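Local coordinates for molybdate-binding protein MolA (Haemophilus influenzae, PDB 3PSH) that binds molybdate and tungstate, but not sulfate or phosphate, in the periplasm and serves the MolBC ABC transporter as the solute-binding component for low-affinity molybdate import, at residues Val87-Asn92 with Pro108-Ser113; Ile112-Gly117 with Tyr280-Ala285; Ala163-Arg168 with Glu284-Gly289. All blocks are in the same frame, centred on the assembly; numbering follows the deposited sequence.

Interaction 1 of 3, residues Val87-Asn92 with Pro108-Ser113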
loop_
_atom_site.group_PDB
_atom_site.type_symbol
_atom_site.label_atom_id
_atom_site.label_comp_id
_atom_site.label_asym_id
_atom_site.label_seq_id
_atom_site.Cartn_x
_atom_site.Cartn_y
_atom_site.Cartn_z
ATOM N N VAL A 87 2.964 -17.032 14.847
ATOM C CA VAL A 87 3.735 -16.519 13.682
ATOM C C VAL A 87 3.813 -15.007 13.812
ATOM O O VAL A 87 2.888 -14.456 14.380
ATOM C CB VAL A 87 2.986 -16.912 12.324
ATOM C CG1 VAL A 87 1.563 -16.260 12.236
ATOM C CG2 VAL A 87 3.900 -16.698 11.062
ATOM N N VAL A 88 4.847 -14.375 13.243
ATOM C CA VAL A 88 5.013 -12.896 13.114
ATOM C C VAL A 88 5.221 -12.651 11.641
ATOM O O VAL A 88 6.158 -13.242 11.031
ATOM C CB VAL A 88 6.230 -12.394 13.886
ATOM C CG1 VAL A 88 6.420 -10.863 13.815
ATOM C CG2 VAL A 88 6.000 -12.761 15.439
ATOM N N PHE A 89 4.393 -11.762 11.113
ATOM C CA PHE A 89 4.632 -11.212 9.773
ATOM C C PHE A 89 5.436 -9.963 9.949
ATOM O O PHE A 89 5.114 -9.176 10.792
ATOM C CB PHE A 89 3.318 -10.786 9.104
ATOM C CG PHE A 89 2.465 -11.954 8.679
ATOM C CD1 PHE A 89 2.533 -12.452 7.334
ATOM C CD2 PHE A 89 1.579 -12.522 9.589
ATOM C CE1 PHE A 89 1.694 -13.585 6.956
ATOM C CE2 PHE A 89 0.741 -13.606 9.193
ATOM C CZ PHE A 89 0.796 -14.067 7.859
ATOM N N VAL A 90 6.505 -9.870 9.158
ATOM C CA VAL A 90 7.330 -8.641 9.182
ATOM C C VAL A 90 7.363 -8.069 7.769
ATOM O O VAL A 90 7.172 -8.818 6.785
ATOM C CB VAL A 90 8.788 -8.910 9.720
ATOM C CG1 VAL A 90 8.647 -9.466 11.187
ATOM C CG2 VAL A 90 9.661 -9.816 8.788
ATOM N N THR A 91 7.749 -6.785 7.643
ATOM C CA THR A 91 8.005 -6.193 6.297
ATOM C C THR A 91 9.349 -6.730 5.740
ATOM O O THR A 91 10.309 -7.027 6.467
ATOM C CB THR A 91 7.968 -4.681 6.426
ATOM O OG1 THR A 91 7.791 -4.066 5.129
ATOM C CG2 THR A 91 9.145 -4.118 7.197
ATOM N N ASN A 92 9.446 -6.702 4.396
ATOM C CA ASN A 92 10.583 -7.229 3.734
ATOM C C ASN A 92 11.898 -6.575 4.105
ATOM O O ASN A 92 12.905 -7.214 4.085
ATOM C CB ASN A 92 10.395 -7.209 2.219
ATOM C CG ASN A 92 10.120 -5.801 1.714
ATOM O OD1 ASN A 92 9.094 -5.157 2.097
ATOM N ND2 ASN A 92 11.077 -5.272 1.005
ATOM N N PRO A 108 8.129 -18.495 14.289
ATOM C CA PRO A 108 8.299 -18.420 12.800
ATOM C C PRO A 108 8.041 -16.941 12.366
ATOM O O PRO A 108 7.170 -16.258 12.900
ATOM C CB PRO A 108 7.165 -19.358 12.243
ATOM C CG PRO A 108 6.760 -20.156 13.471
ATOM C CD PRO A 108 6.990 -19.344 14.669
ATOM N N VAL A 109 8.788 -16.525 11.349
ATOM C CA VAL A 109 8.665 -15.182 10.793
ATOM C C VAL A 109 8.377 -15.285 9.272
ATOM O O VAL A 109 9.038 -16.067 8.570
ATOM C CB VAL A 109 10.066 -14.490 10.893
ATOM C CG1 VAL A 109 10.112 -13.118 10.009
ATOM C CG2 VAL A 109 10.391 -14.129 12.327
ATOM N N VAL A 110 7.421 -14.484 8.805
ATOM C CA VAL A 110 7.052 -14.520 7.410
ATOM C C VAL A 110 7.132 -13.071 6.916
ATOM O O VAL A 110 6.430 -12.190 7.438
ATOM C CB VAL A 110 5.601 -14.952 7.218
ATOM C CG1 VAL A 110 5.147 -14.893 5.677
ATOM C CG2 VAL A 110 5.453 -16.384 7.687
ATOM N N ALA A 111 8.113 -12.865 6.026
ATOM C CA ALA A 111 8.444 -11.483 5.461
ATOM C C ALA A 111 7.585 -11.232 4.229
ATOM O O ALA A 111 7.408 -12.181 3.336
ATOM C CB ALA A 111 9.946 -11.433 5.119
ATOM N N ILE A 112 6.952 -10.067 4.201
ATOM C CA ILE A 112 6.065 -9.762 3.082
ATOM C C ILE A 112 6.578 -8.476 2.395
ATOM O O ILE A 112 6.821 -7.472 3.024
ATOM C CB ILE A 112 4.647 -9.526 3.587
ATOM C CG1 ILE A 112 4.017 -10.832 4.140
ATOM C CG2 ILE A 112 3.712 -8.926 2.402
ATOM C CD1 ILE A 112 3.733 -12.019 3.142
ATOM N N SER A 113 6.709 -8.583 1.065
ATOM C CA SER A 113 7.150 -7.422 0.307
ATOM C C SER A 113 6.052 -6.995 -0.668
ATOM O O SER A 113 6.174 -5.879 -1.185
ATOM C CB SER A 113 8.332 -7.763 -0.601
ATOM O OG SER A 113 7.964 -8.762 -1.514
#

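Interaction 2 of 3, residues Ile112-Gly117 with Tyr280-Ala285. With MOO (molybdate ion), chain B.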
loop_
_atom_site.group_PDB
_atom_site.type_symbol
_atom_site.label_atom_id
_atom_site.label_comp_id
_atom_site.label_asym_id
_atom_site.label_seq_id
_atom_site.Cartn_x
_atom_site.Cartn_y
_atom_site.Cartn_z
ATOM N N ILE A 112 6.952 -10.067 4.201
ATOM C CA ILE A 112 6.065 -9.762 3.082
ATOM C C ILE A 112 6.578 -8.476 2.395
ATOM O O ILE A 112 6.821 -7.472 3.024
ATOM C CB ILE A 112 4.647 -9.526 3.587
ATOM C CG1 ILE A 112 4.017 -10.832 4.140
ATOM C CG2 ILE A 112 3.712 -8.926 2.402
ATOM C CD1 ILE A 112 3.733 -12.019 3.142
ATOM N N SER A 113 6.709 -8.583 1.065
ATOM C CA SER A 113 7.150 -7.422 0.307
ATOM C C SER A 113 6.052 -6.995 -0.668
ATOM O O SER A 113 6.174 -5.879 -1.185
ATOM C CB SER A 113 8.332 -7.763 -0.601
ATOM O OG SER A 113 7.964 -8.762 -1.514
ATOM N N LEU A 114 5.079 -7.888 -1.021
ATOM C CA LEU A 114 4.133 -7.585 -2.125
ATOM C C LEU A 114 4.876 -7.234 -3.450
ATOM O O LEU A 114 4.330 -6.513 -4.361
ATOM C CB LEU A 114 3.153 -6.460 -1.729
ATOM C CG LEU A 114 2.421 -6.796 -0.419
ATOM C CD1 LEU A 114 1.419 -5.615 -0.152
ATOM C CD2 LEU A 114 1.689 -8.115 -0.466
ATOM N N ARG A 115 6.069 -7.753 -3.601
ATOM C CA ARG A 115 6.858 -7.592 -4.818
ATOM C C ARG A 115 7.661 -8.872 -5.145
ATOM O O ARG A 115 8.228 -9.576 -4.264
ATOM C CB ARG A 115 7.743 -6.321 -4.697
ATOM C CG ARG A 115 9.127 -6.387 -4.160
ATOM C CD ARG A 115 9.902 -5.120 -4.543
ATOM N NE ARG A 115 11.132 -5.090 -3.785
ATOM C CZ ARG A 115 11.302 -4.399 -2.693
ATOM N NH1 ARG A 115 10.333 -3.649 -2.134
ATOM N NH2 ARG A 115 12.436 -4.492 -2.102
ATOM N N THR A 116 7.771 -9.184 -6.413
ATOM C CA THR A 116 8.776 -10.199 -6.816
ATOM C C THR A 116 10.023 -9.379 -7.176
ATOM O O THR A 116 10.679 -8.790 -6.306
ATOM C CB THR A 116 8.206 -11.169 -7.916
ATOM O OG1 THR A 116 7.725 -10.391 -9.009
ATOM C CG2 THR A 116 7.084 -12.026 -7.394
ATOM N N GLY A 117 10.369 -9.315 -8.431
ATOM C CA GLY A 117 11.524 -8.564 -8.845
ATOM C C GLY A 117 12.832 -9.284 -8.555
ATOM O O GLY A 117 12.855 -10.433 -8.079
ATOM N N TYR A 280 3.866 0.564 -1.639
ATOM C CA TYR A 280 3.425 -0.849 -1.850
ATOM C C TYR A 280 2.002 -0.899 -2.496
ATOM O O TYR A 280 1.087 -0.178 -2.000
ATOM C CB TYR A 280 3.336 -1.619 -0.463
ATOM C CG TYR A 280 4.686 -1.908 0.164
ATOM C CD1 TYR A 280 5.165 -3.236 0.320
ATOM C CD2 TYR A 280 5.444 -0.857 0.668
ATOM C CE1 TYR A 280 6.434 -3.497 0.926
ATOM C CE2 TYR A 280 6.708 -1.092 1.232
ATOM C CZ TYR A 280 7.154 -2.418 1.395
ATOM O OH TYR A 280 8.430 -2.572 1.977
ATOM N N PRO A 281 1.719 -1.897 -3.378
ATOM C CA PRO A 281 0.411 -2.014 -3.980
ATOM C C PRO A 281 -0.567 -2.654 -2.947
ATOM O O PRO A 281 -0.174 -3.595 -2.222
ATOM C CB PRO A 281 0.663 -2.981 -5.101
ATOM C CG PRO A 281 1.786 -4.006 -4.571
ATOM C CD PRO A 281 2.671 -2.963 -3.877
ATOM N N MET A 282 -1.835 -2.239 -2.999
ATOM C CA MET A 282 -2.867 -2.806 -2.154
ATOM C C MET A 282 -4.022 -3.078 -3.068
ATOM O O MET A 282 -4.212 -2.333 -4.052
ATOM C CB MET A 282 -3.319 -1.808 -1.044
ATOM C CG MET A 282 -2.266 -1.236 -0.102
ATOM S SD MET A 282 -2.006 -2.244 1.452
ATOM C CE MET A 282 -1.776 -3.898 0.809
ATOM N N PRO A 283 -4.745 -4.183 -2.815
ATOM C CA PRO A 283 -5.706 -4.624 -3.803
ATOM C C PRO A 283 -6.740 -3.568 -4.092
ATOM O O PRO A 283 -7.160 -3.467 -5.262
ATOM C CB PRO A 283 -6.382 -5.857 -3.156
ATOM C CG PRO A 283 -5.960 -5.797 -1.592
ATOM C CD PRO A 283 -4.643 -5.060 -1.601
ATOM N N GLU A 284 -7.213 -2.853 -3.076
ATOM C CA GLU A 284 -8.215 -1.774 -3.339
ATOM C C GLU A 284 -7.677 -0.612 -4.105
ATOM O O GLU A 284 -8.458 0.109 -4.755
ATOM C CB GLU A 284 -8.890 -1.271 -2.027
ATOM C CG GLU A 284 -7.970 -0.507 -1.049
ATOM C CD GLU A 284 -7.054 -1.320 -0.146
ATOM O OE1 GLU A 284 -6.838 -2.526 -0.424
ATOM O OE2 GLU A 284 -6.559 -0.727 0.847
ATOM N N ALA A 285 -6.374 -0.392 -3.990
ATOM C CA ALA A 285 -5.710 0.737 -4.736
ATOM C C ALA A 285 -5.746 0.429 -6.204
ATOM O O ALA A 285 -6.041 1.347 -6.965
ATOM C CB ALA A 285 -4.326 0.907 -4.282
HETATM MO MO MOO B . 3.921 2.594 2.122
HETATM O O1 MOO B . 3.845 4.049 1.262
HETATM O O2 MOO B . 5.546 2.171 2.504
HETATM O O3 MOO B . 3.270 1.337 1.178
HETATM O O4 MOO B . 2.854 2.758 3.434
HETATM O O HOH W 1 10.527 -2.490 0.221
#

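Interaction 3 of 3, residues Ala163-Arg168 with Glu284-Gly289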
loop_
_atom_site.group_PDB
_atom_site.type_symbol
_atom_site.label_atom_id
_atom_site.label_comp_id
_atom_site.label_asym_id
_atom_site.label_seq_id
_atom_site.Cartn_x
_atom_site.Cartn_y
_atom_site.Cartn_z
ATOM N N ALA A 163 -10.461 -9.548 -7.699
ATOM C CA ALA A 163 -10.979 -8.179 -7.560
ATOM C C ALA A 163 -9.879 -7.133 -7.803
ATOM O O ALA A 163 -10.138 -6.084 -8.490
ATOM C CB ALA A 163 -11.642 -7.945 -6.258
ATOM N N ALA A 164 -8.652 -7.357 -7.284
ATOM C CA ALA A 164 -7.617 -6.321 -7.410
ATOM C C ALA A 164 -7.369 -5.891 -8.867
ATOM O O ALA A 164 -7.030 -4.713 -9.180
ATOM C CB ALA A 164 -6.242 -6.852 -6.787
ATOM N N PHE A 165 -7.414 -6.916 -9.712
ATOM C CA PHE A 165 -7.022 -6.745 -11.128
ATOM C C PHE A 165 -8.183 -6.589 -12.164
ATOM O O PHE A 165 -7.932 -6.496 -13.410
ATOM C CB PHE A 165 -6.068 -7.887 -11.583
ATOM C CG PHE A 165 -4.708 -7.868 -10.930
ATOM C CD1 PHE A 165 -3.660 -6.968 -11.344
ATOM C CD2 PHE A 165 -4.513 -8.627 -9.752
ATOM C CE1 PHE A 165 -2.447 -6.957 -10.656
ATOM C CE2 PHE A 165 -3.300 -8.541 -9.033
ATOM C CZ PHE A 165 -2.290 -7.727 -9.523
ATOM N N ALA A 166 -9.403 -6.592 -11.642
ATOM C CA ALA A 166 -10.595 -6.706 -12.446
ATOM C C ALA A 166 -10.770 -5.480 -13.369
ATOM O O ALA A 166 -11.538 -5.571 -14.343
ATOM C CB ALA A 166 -11.766 -6.807 -11.518
ATOM N N ASN A 167 -10.165 -4.329 -13.018
ATOM C CA ASN A 167 -10.395 -3.079 -13.797
ATOM C C ASN A 167 -9.222 -2.691 -14.654
ATOM O O ASN A 167 -9.232 -1.621 -15.265
ATOM C CB ASN A 167 -10.868 -1.913 -12.894
ATOM C CG ASN A 167 -12.179 -2.242 -12.233
ATOM O OD1 ASN A 167 -13.111 -2.764 -12.876
ATOM N ND2 ASN A 167 -12.288 -1.967 -10.956
ATOM N N ARG A 168 -8.165 -3.465 -14.604
ATOM C CA ARG A 168 -6.933 -3.072 -15.295
ATOM C C ARG A 168 -7.186 -3.037 -16.834
ATOM O O ARG A 168 -6.706 -2.103 -17.511
ATOM C CB ARG A 168 -5.833 -4.117 -14.983
ATOM C CG ARG A 168 -5.162 -3.735 -13.685
ATOM C CD ARG A 168 -4.069 -2.700 -13.968
ATOM N NE ARG A 168 -3.376 -2.034 -12.811
ATOM C CZ ARG A 168 -2.231 -2.529 -12.281
ATOM N NH1 ARG A 168 -1.719 -3.679 -12.752
ATOM N NH2 ARG A 168 -1.591 -1.874 -11.359
ATOM N N GLU A 284 -7.213 -2.853 -3.076
ATOM C CA GLU A 284 -8.215 -1.774 -3.339
ATOM C C GLU A 284 -7.677 -0.612 -4.105
ATOM O O GLU A 284 -8.458 0.109 -4.755
ATOM C CB GLU A 284 -8.890 -1.271 -2.027
ATOM C CG GLU A 284 -7.970 -0.507 -1.049
ATOM C CD GLU A 284 -7.054 -1.320 -0.146
ATOM O OE1 GLU A 284 -6.838 -2.526 -0.424
ATOM O OE2 GLU A 284 -6.559 -0.727 0.847
ATOM N N ALA A 285 -6.374 -0.392 -3.990
ATOM C CA ALA A 285 -5.710 0.737 -4.736
ATOM C C ALA A 285 -5.746 0.429 -6.204
ATOM O O ALA A 285 -6.041 1.347 -6.965
ATOM C CB ALA A 285 -4.326 0.907 -4.282
ATOM N N LEU A 286 -5.449 -0.822 -6.605
ATOM C CA LEU A 286 -5.627 -1.217 -8.067
ATOM C C LEU A 286 -7.071 -1.117 -8.486
ATOM O O LEU A 286 -7.447 -0.352 -9.419
ATOM C CB LEU A 286 -5.113 -2.675 -8.341
ATOM C CG LEU A 286 -3.561 -2.611 -8.392
ATOM C CD1 LEU A 286 -2.731 -2.323 -7.084
ATOM C CD2 LEU A 286 -3.056 -3.957 -9.022
ATOM N N ALA A 287 -7.937 -1.846 -7.760
ATOM C CA ALA A 287 -9.283 -2.073 -8.233
ATOM C C ALA A 287 -10.096 -0.725 -8.297
ATOM O O ALA A 287 -10.791 -0.380 -9.310
ATOM C CB ALA A 287 -9.931 -3.088 -7.363
ATOM N N LEU A 288 -10.023 0.022 -7.207
ATOM C CA LEU A 288 -10.791 1.223 -7.065
ATOM C C LEU A 288 -9.927 2.506 -7.267
ATOM O O LEU A 288 -10.374 3.529 -7.849
ATOM C CB LEU A 288 -11.464 1.206 -5.637
ATOM C CG LEU A 288 -12.227 -0.086 -5.279
ATOM C CD1 LEU A 288 -12.753 0.027 -3.809
ATOM C CD2 LEU A 288 -13.426 -0.311 -6.227
ATOM N N GLY A 289 -8.746 2.523 -6.666
ATOM C CA GLY A 289 -7.960 3.705 -6.673
ATOM C C GLY A 289 -7.590 4.141 -8.100
ATOM O O GLY A 289 -7.641 5.334 -8.375
#

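Interaction 1 of 3, residues Val87-Asn92 with Pro108-Ser113
Val-88 and Val-90 carry the backbone ladder between 87-92 and 108-113, each using both its N-H and its carbonyl. Val-88 N donates to Pro-108 O and Val-90 N to Val-110 O (2.9 Å), while Val-110 N returns a bond to Val-88 O and Ile-112 N one to Val-90 O. The last rung, Asn-92 N to Ile-112 O at 3.1 Å, is weak, its N-H...O angle only 125°.

On the face that holds Phe-89 and Val-110, these two side chains run alongside each other, Phe-89 CE1 3.9 Å from Val-110 CG1, and Ile-112 CG1 comes to the ring edge at CD1. Val-110 also sends its other methyl, CG2, to within 3.7 Å of Val-87 CG2. On the other face, with Val-88, Val-109 and Ala-111, Val-90 CG2 lies between its own N and carbonyl carbon (chi1 -60° puts CG1 anti to that carbon), which brings it to 3.5 Å from Val-109 CG1.

This is the beta-alpha-beta unit of strand 87-91, helix 96-103 and strand 109-112, in a four-stranded parallel sheet in which 109-112 is one of the two outermost strands. Helix 96-103 packs on Val-88, Val-90 and Val-109; helix 132-151 packs on Phe-89, Val-110 and Ile-112. Where the strands end, Asn-92 CG rests 3.5 Å from Ser-113 CB, and its OD1 is hydrogen-bonded to the hydroxyl of Tyr-280, a molybdate-binding residue.

Interaction 2 of 3, residues Ile112-Gly117 with Tyr280-Ala285
Leu-114 and Tyr-280 meet at a ring edge: Leu-114 CB sits close to the plane of the phenol, 4.3 Å from CD1. Ser-113 O approaches the same ring obliquely, 3.2 Å from CE1. Further out, the leucine splits its contacts between two neighbours. Its CB faces Pro-281 CG, whereas CD1 reaches past the pyrrolidine ring to the carbonyl, Pro-281 O (3.3 Å), and to Met-282 CE (3.8 Å). The methionine leaves its backbone pointing away from Leu-114, but bends at chi2 (-91°) and again at chi3 (50°), which brings the methyl back and sets the two side chains obliquely across each other. Pro-281 O, buried under this leucine, has no hydrogen-bonding partner in the model.

Beyond the apolar patch a water joins the segments, accepting from Arg-115 NH1 in the guanidinium plane and donating to Tyr-280 OH, which also bonds to Asn-92 OD1. The tyrosine is thus held at its hydroxyl while its backbone N donates to molybdate O3 at 3.0 Å, the same oxygen lying near the ring plane by CD2. With His-26, Gln-27, Tyr-196, Arg-243 and Gly-279 hydrogen-bonding the anion as well, this is the molybdate pocket of a family 8 periplasmic binding protein.

Interaction 3 of 3, residues Ala163-Arg168 with Glu284-Gly289
Ala-164 and Ala-287 bring two backbones to a CA-CA distance of 4.6 Å, where the C-terminal end of helix 154-165 meets the early turns of helix 283-297, both part of the alpha/beta fold of a periplasmic binding protein. Alanine at both positions is consistent with so close an approach. Ala-163 O lies 3.2 Å from Ala-287 CB, and Ala-164 O is modelled unusually near Leu-286 CB, a doubtfully short approach. Helix 283-297 has a wider pi-type turn here, in which Glu-284 O accepts from both Leu-288 N and Gly-289 N.

Toward solvent, Phe-165 and Arg-168 are the partly exposed partners, and they close over Leu-286, which is buried. Leu-286 CD2 touches both Phe-165, whose ring it approaches obliquely at 3.5 Å from CE1, and, about a right angle round from it, the guanidinium of Arg-168, lying 3.4 Å above one face and offset toward its rim. Bent at chi2 (-84°), the arginine folds back over the leucine; its NE makes a salt bridge to Glu-290 and its NH1 a hydrogen bond to Asn-137, holding that flat group in place. Tyr-201 of helix 201-208 also touches Arg-168 and Leu-286.

One direct hydrogen bond joins the two segments: Asn-167 ND2 donates an N-H to Ala-287 O at 2.7 Å, the oxygen close to the asparagine's amide plane and the nitrogen tilted 28° from the plane of the carbonyl.

From the N terminus, interaction 1 comes first and closes a short loop, 87-92 to 108-113, round helix 96-103. Interaction 2 starts on Ile-112 and Ser-113, where interaction 1 ends, and spans more than 160 residues to reach 280-285. Interaction 3 opens at 163-168, within that span, and ends on overlapping residues, since Glu-284 and Ala-285 belong to both. Interactions 1 and 3 are in series, with centres about 24 Å apart, and do not touch. Interaction 2 bridges them: Tyr-280 meets the end of strand 87-91, and Pro-283 packs on Ala-164. The N-terminal parallel sheet, the molybdate pocket and helices 154-165 and 283-297 are thereby tied together.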